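Local coordinates for protein putative ABC transporter subunit, substrate-binding component (Rhodopseudomonas palustris, PDB 4EVQ) that binds 4-hydroxybenzoate as the solute-binding component of an ABC transporter and probably delivers such lignin-derived aromatic compounds for uptake, at residues A97-A102 with T109-A114; T156-Y161 with E166-F171; F240-V245 with R348-G353. One frame throughout, in Å; residues are numbered along the deposited sequence.

Interaction 1 (A97-A102 with T109-A114); sequences AMVKIA and TIVPNA. With PHB (p-hydroxybenzoic acid), chain H.
The ends of M98 and T109 meet head-on: the terminal methyl CE of M98, a selenomethionine, stops 3.6 Å from CG2 of T109. The long side chain leaves helix 92-105 with CG opposite the backbone N and beside the carbonyl carbon (chi1 -174°) and bends at chi3 (79°), which turns CE onto the strand. A flexible, unbranched chain suits this place because it can span the gap between a helix and a strand whose axes pass 10.2 Å apart and run nearly antiparallel, at 161°. V99, by contrast, lies across V111, nearly perpendicular, and one branch of each does the touching, CG2 against CG2 at 4.1 Å; a short beta-branched residue puts a methyl at this distance directly from the backbone. CE of M98 also lies 4.2 Å from V111 CG2, so that one methyl of V111 serves two helix residues. At the other end of the contact the backbones come closer, and A102 has just the small side chain this allows: its CB sits 3.4 Å from OG1 of T109. That hydroxyl is turned to the carbonyl O of I107, which satisfies it, while CG2 of the same threonine is left to face the apolar helix side. L86 of the neighbouring strand 85-88 packs against M98, A102 and T109. Beyond the strand the chain turns into the binding site, where ND2 of N113 comes within 3.4 Å of ring atom C6 of p-hydroxybenzoic acid. Helix packed on strand is here the second half of a beta-alpha-beta crossover, strand 85-88, helix 92-105, strand 109-111, in a lobe of a periplasmic binding protein; the C-terminal end of strand 109-111 leads into the ligand pocket.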
loop_
_atom_site.group_PDB
_atom_site.type_symbol
_atom_site.label_atom_id
_atom_site.label_comp_id
_atom_site.label_asym_id
_atom_site.label_seq_id
_atom_site.Cartn_x
_atom_site.Cartn_y
_atom_site.Cartn_z
ATOM N N ALA A 97 4.848 7.459 -13.063
ATOM C CA ALA A 97 5.902 7.798 -14.012
ATOM C C ALA A 97 6.809 6.603 -14.238
ATOM O O ALA A 97 7.277 6.370 -15.371
ATOM C CB ALA A 97 6.682 8.978 -13.450
HETATM N N MSE A 98 7.058 5.834 -13.197
HETATM C CA MSE A 98 7.893 4.628 -13.311
HETATM C C MSE A 98 7.215 3.621 -14.196
HETATM O O MSE A 98 7.859 3.054 -15.097
HETATM C CB MSE A 98 8.127 4.037 -11.906
HETATM C CG MSE A 98 9.071 2.879 -11.863
HETATM SE SE MSE A 98 8.865 1.736 -10.295
HETATM C CE MSE A 98 7.311 0.791 -10.946
ATOM N N VAL A 99 5.952 3.336 -13.962
ATOM C CA VAL A 99 5.232 2.338 -14.739
ATOM C C VAL A 99 5.082 2.773 -16.185
ATOM O O VAL A 99 5.138 1.924 -17.073
ATOM C CB VAL A 99 3.852 2.069 -14.107
ATOM C CG1 VAL A 99 2.964 1.258 -15.055
ATOM C CG2 VAL A 99 4.018 1.367 -12.809
ATOM N N LYS A 100 4.985 4.068 -16.460
ATOM C CA LYS A 100 4.859 4.527 -17.830
ATOM C C LYS A 100 6.064 4.061 -18.637
ATOM O O LYS A 100 5.938 3.665 -19.804
ATOM C CB LYS A 100 4.722 6.051 -17.890
ATOM C CG LYS A 100 4.565 6.602 -19.265
ATOM C CD LYS A 100 4.251 8.117 -19.226
ATOM C CE LYS A 100 4.056 8.665 -20.664
ATOM N NZ LYS A 100 3.646 10.093 -20.635
ATOM N N ILE A 101 7.261 4.141 -18.086
ATOM C CA ILE A 101 8.469 3.634 -18.746
ATOM C C ILE A 101 8.540 2.130 -18.723
ATOM O O ILE A 101 8.838 1.493 -19.727
ATOM C CB ILE A 101 9.698 4.201 -17.988
ATOM C CG1 ILE A 101 9.737 5.717 -18.125
ATOM C CG2 ILE A 101 10.992 3.575 -18.481
ATOM C CD1 ILE A 101 10.631 6.384 -17.175
ATOM N N ALA A 102 8.318 1.520 -17.579
ATOM C CA ALA A 102 8.476 0.099 -17.454
ATOM C C ALA A 102 7.539 -0.664 -18.368
ATOM O O ALA A 102 7.947 -1.691 -18.923
ATOM C CB ALA A 102 8.293 -0.338 -15.987
ATOM N N THR A 109 8.017 -6.042 -13.555
ATOM C CA THR A 109 7.821 -4.882 -12.656
ATOM C C THR A 109 6.764 -5.199 -11.621
ATOM O O THR A 109 5.641 -5.566 -11.968
ATOM C CB THR A 109 7.401 -3.667 -13.482
ATOM O OG1 THR A 109 8.426 -3.363 -14.418
ATOM C CG2 THR A 109 7.165 -2.446 -12.604
ATOM N N ILE A 110 7.107 -5.020 -10.357
ATOM C CA ILE A 110 6.173 -5.241 -9.262
ATOM C C ILE A 110 6.068 -3.956 -8.425
ATOM O O ILE A 110 7.058 -3.446 -7.947
ATOM C CB ILE A 110 6.622 -6.437 -8.372
ATOM C CG1 ILE A 110 6.887 -7.677 -9.226
ATOM C CG2 ILE A 110 5.642 -6.647 -7.234
ATOM C CD1 ILE A 110 7.621 -8.773 -8.454
ATOM N N VAL A 111 4.851 -3.470 -8.288
ATOM C CA VAL A 111 4.545 -2.294 -7.457
ATOM C C VAL A 111 4.160 -2.786 -6.083
ATOM O O VAL A 111 3.138 -3.448 -5.932
ATOM C CB VAL A 111 3.423 -1.494 -8.087
ATOM C CG1 VAL A 111 3.043 -0.295 -7.210
ATOM C CG2 VAL A 111 3.786 -1.030 -9.464
ATOM N N PRO A 112 4.941 -2.437 -5.055
ATOM C CA PRO A 112 4.752 -3.025 -3.723
ATOM C C PRO A 112 4.001 -2.079 -2.759
ATOM O O PRO A 112 3.945 -2.352 -1.577
ATOM C CB PRO A 112 6.191 -3.233 -3.242
ATOM C CG PRO A 112 6.877 -2.040 -3.738
ATOM C CD PRO A 112 6.245 -1.763 -5.094
ATOM N N ASN A 113 3.546 -0.946 -3.258
ATOM C CA ASN A 113 2.663 -0.115 -2.440
ATOM C C ASN A 113 1.776 0.839 -3.250
ATOM O O ASN A 113 0.551 0.783 -3.139
ATOM C CB ASN A 113 3.411 0.764 -1.409
ATOM C CG ASN A 113 2.421 1.505 -0.526
ATOM O OD1 ASN A 113 1.750 0.880 0.297
ATOM N ND2 ASN A 113 2.247 2.813 -0.778
ATOM N N ALA A 114 2.369 1.722 -4.052
ATOM C CA ALA A 114 1.622 2.805 -4.696
ATOM C C ALA A 114 0.281 2.340 -5.203
ATOM O O ALA A 114 0.201 1.411 -6.017
ATOM C CB ALA A 114 2.418 3.427 -5.841
HETATM C "C1'" PHB H . 0.550 6.289 -2.415
HETATM O "O1'" PHB H . 1.068 7.385 -2.727
HETATM O "O2'" PHB H . 0.011 5.502 -3.289
HETATM C C1 PHB H . 0.525 5.803 -1.020
HETATM C C2 PHB H . 1.480 6.271 -0.118
HETATM C C3 PHB H . 1.452 5.834 1.197
HETATM C C4 PHB H . 0.487 4.969 1.599
HETATM C C5 PHB H . -0.455 4.473 0.717
HETATM C C6 PHB H . -0.420 4.910 -0.574
HETATM O O4 PHB H . 0.441 4.536 2.873
#

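Interaction 2 (T156-Y161 with E166-F171); sequences TVTWKY and EMVSGF. With PHB (p-hydroxybenzoic acid), chain H.
V168 and F171 carry the helix side of this contact, meeting T156 and T158 of the strand, while M167 between E166 and V168 serves the ligand instead. E166 opens the segment with its carboxylate atom OE1 held by N135 ND2 and the backbone N of D117. M167, a selenomethionine here, sends its methyl CE to the ligand, 3.7 Å from ring atom C6 of p-hydroxybenzoic acid; a long, polarisable chain suits an aromatic pocket. V168 is the wedge between the two threonines. Its CG1 meets T156 end to end, 3.7 Å from OG1 of T156, and its CG2 lies 3.7 Å from CG2 of T158, where the two side chains run past one another, pointing opposite ways. One helical turn on, F171 lays its ring obliquely by T156, CE2 of F171 being 3.5 Å from CG2 of T156. A chi1 of 71° sets the hydroxyl OG1 of T156 between the backbone N and the carbonyl carbon, where it hydrogen-bonds D185 OD1. With T156 replaced by an alanine, hydroxyl and methyl both go; D185 would probably be left without this bond and a gap would open beside V168 and F171. T158 gives its OG1 to the carbonyl O of F213, so both threonines keep their polar atoms satisfied and offer methyls to the helix. Y161, at the N-cap position, donates its OH to O1' of the ligand at 2.6 Å. Strand, helix and the turn between them form the first half of the beta-alpha-beta unit of strands 153-159 and 181-188, with the ligand pocket at the strand's C-terminal end.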
loop_
_atom_site.group_PDB
_atom_site.type_symbol
_atom_site.label_atom_id
_atom_site.label_comp_id
_atom_site.label_asym_id
_atom_site.label_seq_id
_atom_site.Cartn_x
_atom_site.Cartn_y
_atom_site.Cartn_z
ATOM N N THR A 156 -13.572 15.044 4.820
ATOM C CA THR A 156 -12.349 14.333 4.466
ATOM C C THR A 156 -11.135 15.248 4.629
ATOM O O THR A 156 -11.259 16.489 4.489
ATOM C CB THR A 156 -12.352 13.778 3.043
ATOM O OG1 THR A 156 -12.258 14.847 2.127
ATOM C CG2 THR A 156 -13.584 12.958 2.769
ATOM N N VAL A 157 -10.000 14.670 4.991
ATOM C CA VAL A 157 -8.776 15.442 5.071
ATOM C C VAL A 157 -7.613 14.550 4.602
ATOM O O VAL A 157 -7.466 13.403 5.058
ATOM C CB VAL A 157 -8.577 16.020 6.484
ATOM C CG1 VAL A 157 -8.529 14.967 7.519
ATOM C CG2 VAL A 157 -7.364 16.912 6.530
ATOM N N THR A 158 -6.779 15.101 3.746
ATOM C CA THR A 158 -5.668 14.323 3.197
ATOM C C THR A 158 -4.667 15.267 2.574
ATOM O O THR A 158 -4.856 16.479 2.569
ATOM C CB THR A 158 -6.136 13.241 2.192
ATOM O OG1 THR A 158 -5.043 12.364 1.900
ATOM C CG2 THR A 158 -6.622 13.848 0.912
ATOM N N TRP A 159 -3.595 14.691 2.050
ATOM C CA TRP A 159 -2.596 15.424 1.303
ATOM C C TRP A 159 -3.027 15.627 -0.153
ATOM O O TRP A 159 -3.690 14.760 -0.751
ATOM C CB TRP A 159 -1.252 14.675 1.332
ATOM C CG TRP A 159 -0.449 14.877 2.577
ATOM C CD1 TRP A 159 -0.210 16.066 3.205
ATOM C CD2 TRP A 159 0.253 13.885 3.322
ATOM N NE1 TRP A 159 0.622 15.877 4.256
ATOM C CE2 TRP A 159 0.940 14.549 4.358
ATOM C CE3 TRP A 159 0.422 12.511 3.180
ATOM C CZ2 TRP A 159 1.753 13.876 5.276
ATOM C CZ3 TRP A 159 1.227 11.860 4.049
ATOM C CH2 TRP A 159 1.867 12.527 5.107
ATOM N N LYS A 160 -2.617 16.766 -0.707
ATOM C CA LYS A 160 -2.959 17.163 -2.054
ATOM C C LYS A 160 -1.989 16.515 -3.074
ATOM O O LYS A 160 -1.077 17.134 -3.607
ATOM C CB LYS A 160 -2.984 18.672 -2.185
ATOM C CG LYS A 160 -3.617 19.147 -3.508
ATOM C CD LYS A 160 -3.893 20.623 -3.604
ATOM C CE LYS A 160 -4.397 20.937 -5.010
ATOM N NZ LYS A 160 -3.362 20.758 -6.069
ATOM N N TYR A 161 -2.199 15.234 -3.316
ATOM C CA TYR A 161 -1.521 14.550 -4.395
ATOM C C TYR A 161 -2.401 13.364 -4.785
ATOM O O TYR A 161 -3.389 13.079 -4.119
ATOM C CB TYR A 161 -0.067 14.168 -4.067
ATOM C CG TYR A 161 0.132 12.872 -3.293
ATOM C CD1 TYR A 161 -0.081 12.839 -1.946
ATOM C CD2 TYR A 161 0.600 11.704 -3.903
ATOM C CE1 TYR A 161 0.149 11.687 -1.210
ATOM C CE2 TYR A 161 0.819 10.571 -3.186
ATOM C CZ TYR A 161 0.601 10.550 -1.838
ATOM O OH TYR A 161 0.837 9.425 -1.105
ATOM N N GLU A 166 -7.343 10.194 -4.908
ATOM C CA GLU A 166 -8.044 8.996 -5.351
ATOM C C GLU A 166 -8.706 8.226 -4.229
ATOM O O GLU A 166 -9.749 7.611 -4.426
ATOM C CB GLU A 166 -7.063 8.084 -6.087
ATOM C CG GLU A 166 -6.687 8.607 -7.475
ATOM C CD GLU A 166 -5.629 7.787 -8.214
ATOM O OE1 GLU A 166 -5.208 6.735 -7.712
ATOM O OE2 GLU A 166 -5.270 8.182 -9.335
HETATM N N MSE A 167 -8.054 8.150 -3.073
HETATM C CA MSE A 167 -8.679 7.500 -1.941
HETATM C C MSE A 167 -9.878 8.291 -1.422
HETATM O O MSE A 167 -10.864 7.690 -0.975
HETATM C CB MSE A 167 -7.680 7.256 -0.833
HETATM C CG MSE A 167 -6.722 6.130 -1.128
HETATM SE SE MSE A 167 -5.656 5.572 0.365
HETATM C CE MSE A 167 -3.963 6.017 -0.306
ATOM N N VAL A 168 -9.834 9.616 -1.485
ATOM C CA VAL A 168 -11.010 10.411 -1.114
ATOM C C VAL A 168 -12.087 10.212 -2.158
ATOM O O VAL A 168 -13.275 10.096 -1.832
ATOM C CB VAL A 168 -10.623 11.894 -0.925
ATOM C CG1 VAL A 168 -11.842 12.797 -0.985
ATOM C CG2 VAL A 168 -9.890 12.114 0.381
ATOM N N SER A 169 -11.729 10.168 -3.429
ATOM C CA SER A 169 -12.736 9.975 -4.491
ATOM C C SER A 169 -13.490 8.659 -4.327
ATOM O O SER A 169 -14.704 8.627 -4.408
ATOM C CB SER A 169 -12.059 10.064 -5.841
ATOM O OG SER A 169 -12.982 9.887 -6.893
ATOM N N GLY A 170 -12.780 7.579 -4.031
ATOM C CA GLY A 170 -13.434 6.294 -3.819
ATOM C C GLY A 170 -14.339 6.314 -2.612
ATOM O O GLY A 170 -15.466 5.811 -2.640
ATOM N N PHE A 171 -13.858 6.874 -1.517
ATOM C CA PHE A 171 -14.661 7.020 -0.337
ATOM C C PHE A 171 -15.951 7.788 -0.656
ATOM O O PHE A 171 -17.039 7.411 -0.233
ATOM C CB PHE A 171 -13.846 7.762 0.746
ATOM C CG PHE A 171 -14.718 8.431 1.786
ATOM C CD1 PHE A 171 -15.276 7.709 2.810
ATOM C CD2 PHE A 171 -15.021 9.766 1.670
ATOM C CE1 PHE A 171 -16.202 8.310 3.678
ATOM C CE2 PHE A 171 -15.902 10.367 2.560
ATOM C CZ PHE A 171 -16.484 9.610 3.563
HETATM C "C1'" PHB H . 0.550 6.289 -2.415
HETATM O "O1'" PHB H . 1.068 7.385 -2.727
HETATM O "O2'" PHB H . 0.011 5.502 -3.289
HETATM C C1 PHB H . 0.525 5.803 -1.020
HETATM C C2 PHB H . 1.480 6.271 -0.118
HETATM C C3 PHB H . 1.452 5.834 1.197
HETATM C C4 PHB H . 0.487 4.969 1.599
HETATM C C5 PHB H . -0.455 4.473 0.717
HETATM C C6 PHB H . -0.420 4.910 -0.574
HETATM O O4 PHB H . 0.441 4.536 2.873
#

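Interaction 3 (F240-V245 with R348-G353); sequences FLTDGV and RELKGG. With PHB (p-hydroxybenzoic acid), chain H.
R348 and D243 form a buried salt bridge that ties strand 345-351 of the seven-stranded sheet to the loop after strand 235-238, in one lobe of this periplasmic binding protein fold. From CB, which points toward the loop, the arginine runs out through CG and CD, its side chain packing on L260, V263 and S355, and the bend at chi3 (-51°) brings the guanidinium round to the carboxylate. NE is taken by OG1 of T258 on the neighbouring strand 257-260, which helps fix the group's rotation. CZ stands 3.3 Å from OD1 of D243, and both terminal nitrogens converge on that one oxygen: NH1 at 2.9 Å, from its syn side, and NH2 also at 2.9 Å, nearly along the C-O axis of OD1. OD1 lies in the guanidinium plane, although the carboxylate itself is tilted by 29° to it. NH2 also passes 3.2 Å from T242 OG1, but the angle is too poor for a hydrogen bond. Arginine suits the place because it can satisfy a buried acid with two N-H groups at once; OD2 accepts from the backbone N of V288. F240 lays one ring face against p-hydroxybenzoic acid, with C5 of the ligand 3.8 Å above the plane of the F240 ring, over its centre. Next to the charged pair, methyl CG2 of T242 meets methyl CD2 of L350 in a buried place, at 3.7 Å.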
loop_
_atom_site.group_PDB
_atom_site.type_symbol
_atom_site.label_atom_id
_atom_site.label_comp_id
_atom_site.label_asym_id
_atom_site.label_seq_id
_atom_site.Cartn_x
_atom_site.Cartn_y
_atom_site.Cartn_z
ATOM N N PHE A 240 -3.618 2.715 6.243
ATOM C CA PHE A 240 -2.347 3.427 6.206
ATOM C C PHE A 240 -2.276 4.500 7.284
ATOM O O PHE A 240 -1.187 4.902 7.688
ATOM C CB PHE A 240 -2.101 4.045 4.825
ATOM C CG PHE A 240 -2.478 3.145 3.705
ATOM C CD1 PHE A 240 -1.792 1.966 3.512
ATOM C CD2 PHE A 240 -3.577 3.425 2.910
ATOM C CE1 PHE A 240 -2.188 1.097 2.521
ATOM C CE2 PHE A 240 -3.986 2.513 1.928
ATOM C CZ PHE A 240 -3.299 1.366 1.750
ATOM N N LEU A 241 -3.437 4.997 7.718
ATOM C CA LEU A 241 -3.500 6.073 8.721
ATOM C C LEU A 241 -2.902 5.599 10.034
ATOM O O LEU A 241 -2.366 6.412 10.759
ATOM C CB LEU A 241 -4.966 6.437 8.910
ATOM C CG LEU A 241 -5.255 7.538 9.922
ATOM C CD1 LEU A 241 -4.622 8.852 9.509
ATOM C CD2 LEU A 241 -6.773 7.691 10.113
ATOM N N THR A 242 -2.991 4.307 10.369
ATOM C CA THR A 242 -2.478 3.800 11.627
ATOM C C THR A 242 -1.311 2.832 11.522
ATOM O O THR A 242 -0.584 2.634 12.500
ATOM C CB THR A 242 -3.611 3.170 12.472
ATOM O OG1 THR A 242 -4.208 2.058 11.765
ATOM C CG2 THR A 242 -4.702 4.172 12.749
ATOM N N ASP A 243 -1.133 2.194 10.353
ATOM C CA ASP A 243 -0.104 1.173 10.288
ATOM C C ASP A 243 1.309 1.734 10.466
ATOM O O ASP A 243 1.701 2.674 9.804
ATOM C CB ASP A 243 -0.196 0.374 8.982
ATOM C CG ASP A 243 -0.920 -0.953 9.163
ATOM O OD1 ASP A 243 -2.018 -0.963 9.767
ATOM O OD2 ASP A 243 -0.396 -2.012 8.693
ATOM N N GLY A 244 2.040 1.142 11.398
ATOM C CA GLY A 244 3.389 1.539 11.708
ATOM C C GLY A 244 3.552 2.576 12.785
ATOM O O GLY A 244 4.681 2.811 13.190
ATOM N N VAL A 245 2.460 3.211 13.209
ATOM C CA VAL A 245 2.529 4.334 14.158
ATOM C C VAL A 245 1.728 4.046 15.399
ATOM O O VAL A 245 1.592 4.937 16.240
ATOM C CB VAL A 245 2.120 5.662 13.522
ATOM C CG1 VAL A 245 3.087 6.038 12.363
ATOM C CG2 VAL A 245 0.680 5.704 13.098
ATOM N N ARG A 348 -11.114 -2.632 11.124
ATOM C CA ARG A 348 -10.177 -2.701 12.235
ATOM C C ARG A 348 -10.415 -1.553 13.201
ATOM O O ARG A 348 -10.922 -0.516 12.814
ATOM C CB ARG A 348 -8.728 -2.587 11.751
ATOM C CG ARG A 348 -8.464 -3.406 10.483
ATOM C CD ARG A 348 -7.050 -3.362 10.009
ATOM N NE ARG A 348 -6.528 -2.007 9.897
ATOM C CZ ARG A 348 -5.234 -1.707 9.872
ATOM N NH1 ARG A 348 -4.338 -2.672 9.844
ATOM N NH2 ARG A 348 -4.846 -0.461 9.899
ATOM N N GLU A 349 -9.949 -1.724 14.419
ATOM C CA GLU A 349 -9.910 -0.631 15.383
ATOM C C GLU A 349 -8.550 -0.637 16.039
ATOM O O GLU A 349 -8.024 -1.705 16.395
ATOM C CB GLU A 349 -10.999 -0.800 16.474
ATOM C CG GLU A 349 -11.055 0.326 17.488
ATOM C CD GLU A 349 -12.167 0.155 18.491
ATOM O OE1 GLU A 349 -13.034 -0.703 18.279
ATOM O OE2 GLU A 349 -12.137 0.893 19.493
ATOM N N LEU A 350 -7.985 0.539 16.243
ATOM C CA LEU A 350 -6.753 0.641 16.987
ATOM C C LEU A 350 -7.106 0.560 18.464
ATOM O O LEU A 350 -7.921 1.354 18.968
ATOM C CB LEU A 350 -6.059 1.941 16.581
ATOM C CG LEU A 350 -4.731 2.358 17.127
ATOM C CD1 LEU A 350 -3.777 1.172 17.063
ATOM C CD2 LEU A 350 -4.248 3.594 16.382
ATOM N N LYS A 351 -6.580 -0.449 19.152
ATOM C CA LYS A 351 -6.837 -0.645 20.572
ATOM C C LYS A 351 -5.608 -1.238 21.191
ATOM O O LYS A 351 -5.133 -2.288 20.772
ATOM C CB LYS A 351 -8.003 -1.608 20.769
ATOM C CG LYS A 351 -8.656 -1.420 22.140
ATOM C CD LYS A 351 -9.300 -0.022 22.298
ATOM C CE LYS A 351 -9.825 0.164 23.688
ATOM N NZ LYS A 351 -8.972 1.112 24.406
ATOM N N GLY A 352 -5.086 -0.590 22.220
ATOM C CA GLY A 352 -3.979 -1.161 22.940
ATOM C C GLY A 352 -2.671 -1.181 22.197
ATOM O O GLY A 352 -1.816 -2.014 22.485
ATOM N N GLY A 353 -2.489 -0.244 21.272
ATOM C CA GLY A 353 -1.238 -0.170 20.547
ATOM C C GLY A 353 -1.108 -1.080 19.341
ATOM O O GLY A 353 -0.006 -1.269 18.856
HETATM C "C1'" PHB H . 0.550 6.289 -2.415
HETATM O "O1'" PHB H . 1.068 7.385 -2.727
HETATM O "O2'" PHB H . 0.011 5.502 -3.289
HETATM C C1 PHB H . 0.525 5.803 -1.020
HETATM C C2 PHB H . 1.480 6.271 -0.118
HETATM C C3 PHB H . 1.452 5.834 1.197
HETATM C C4 PHB H . 0.487 4.969 1.599
HETATM C C5 PHB H . -0.455 4.473 0.717
HETATM C C6 PHB H . -0.420 4.910 -0.574
HETATM O O4 PHB H . 0.441 4.536 2.873
#

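From the N terminus, each contact closes before the next opens. Interaction 1 closes a short connection of six residues within the lobe holding the six-stranded sheet, and interaction 2 closes one of four residues in the lobe holding the seven-stranded sheet. Interaction 3 spans 102 residues and brings a late strand of that second sheet back to a loop beside it; none of the contacts nests in or crosses another. Interactions 2 and 3 touch through M167 SE and F240 CE2, 3.8 Å apart, whereas interaction 1 stays about 5 Å, nearest atoms, from interaction 3. All three reach p-hydroxybenzoic acid, which thus lies between the two lobes.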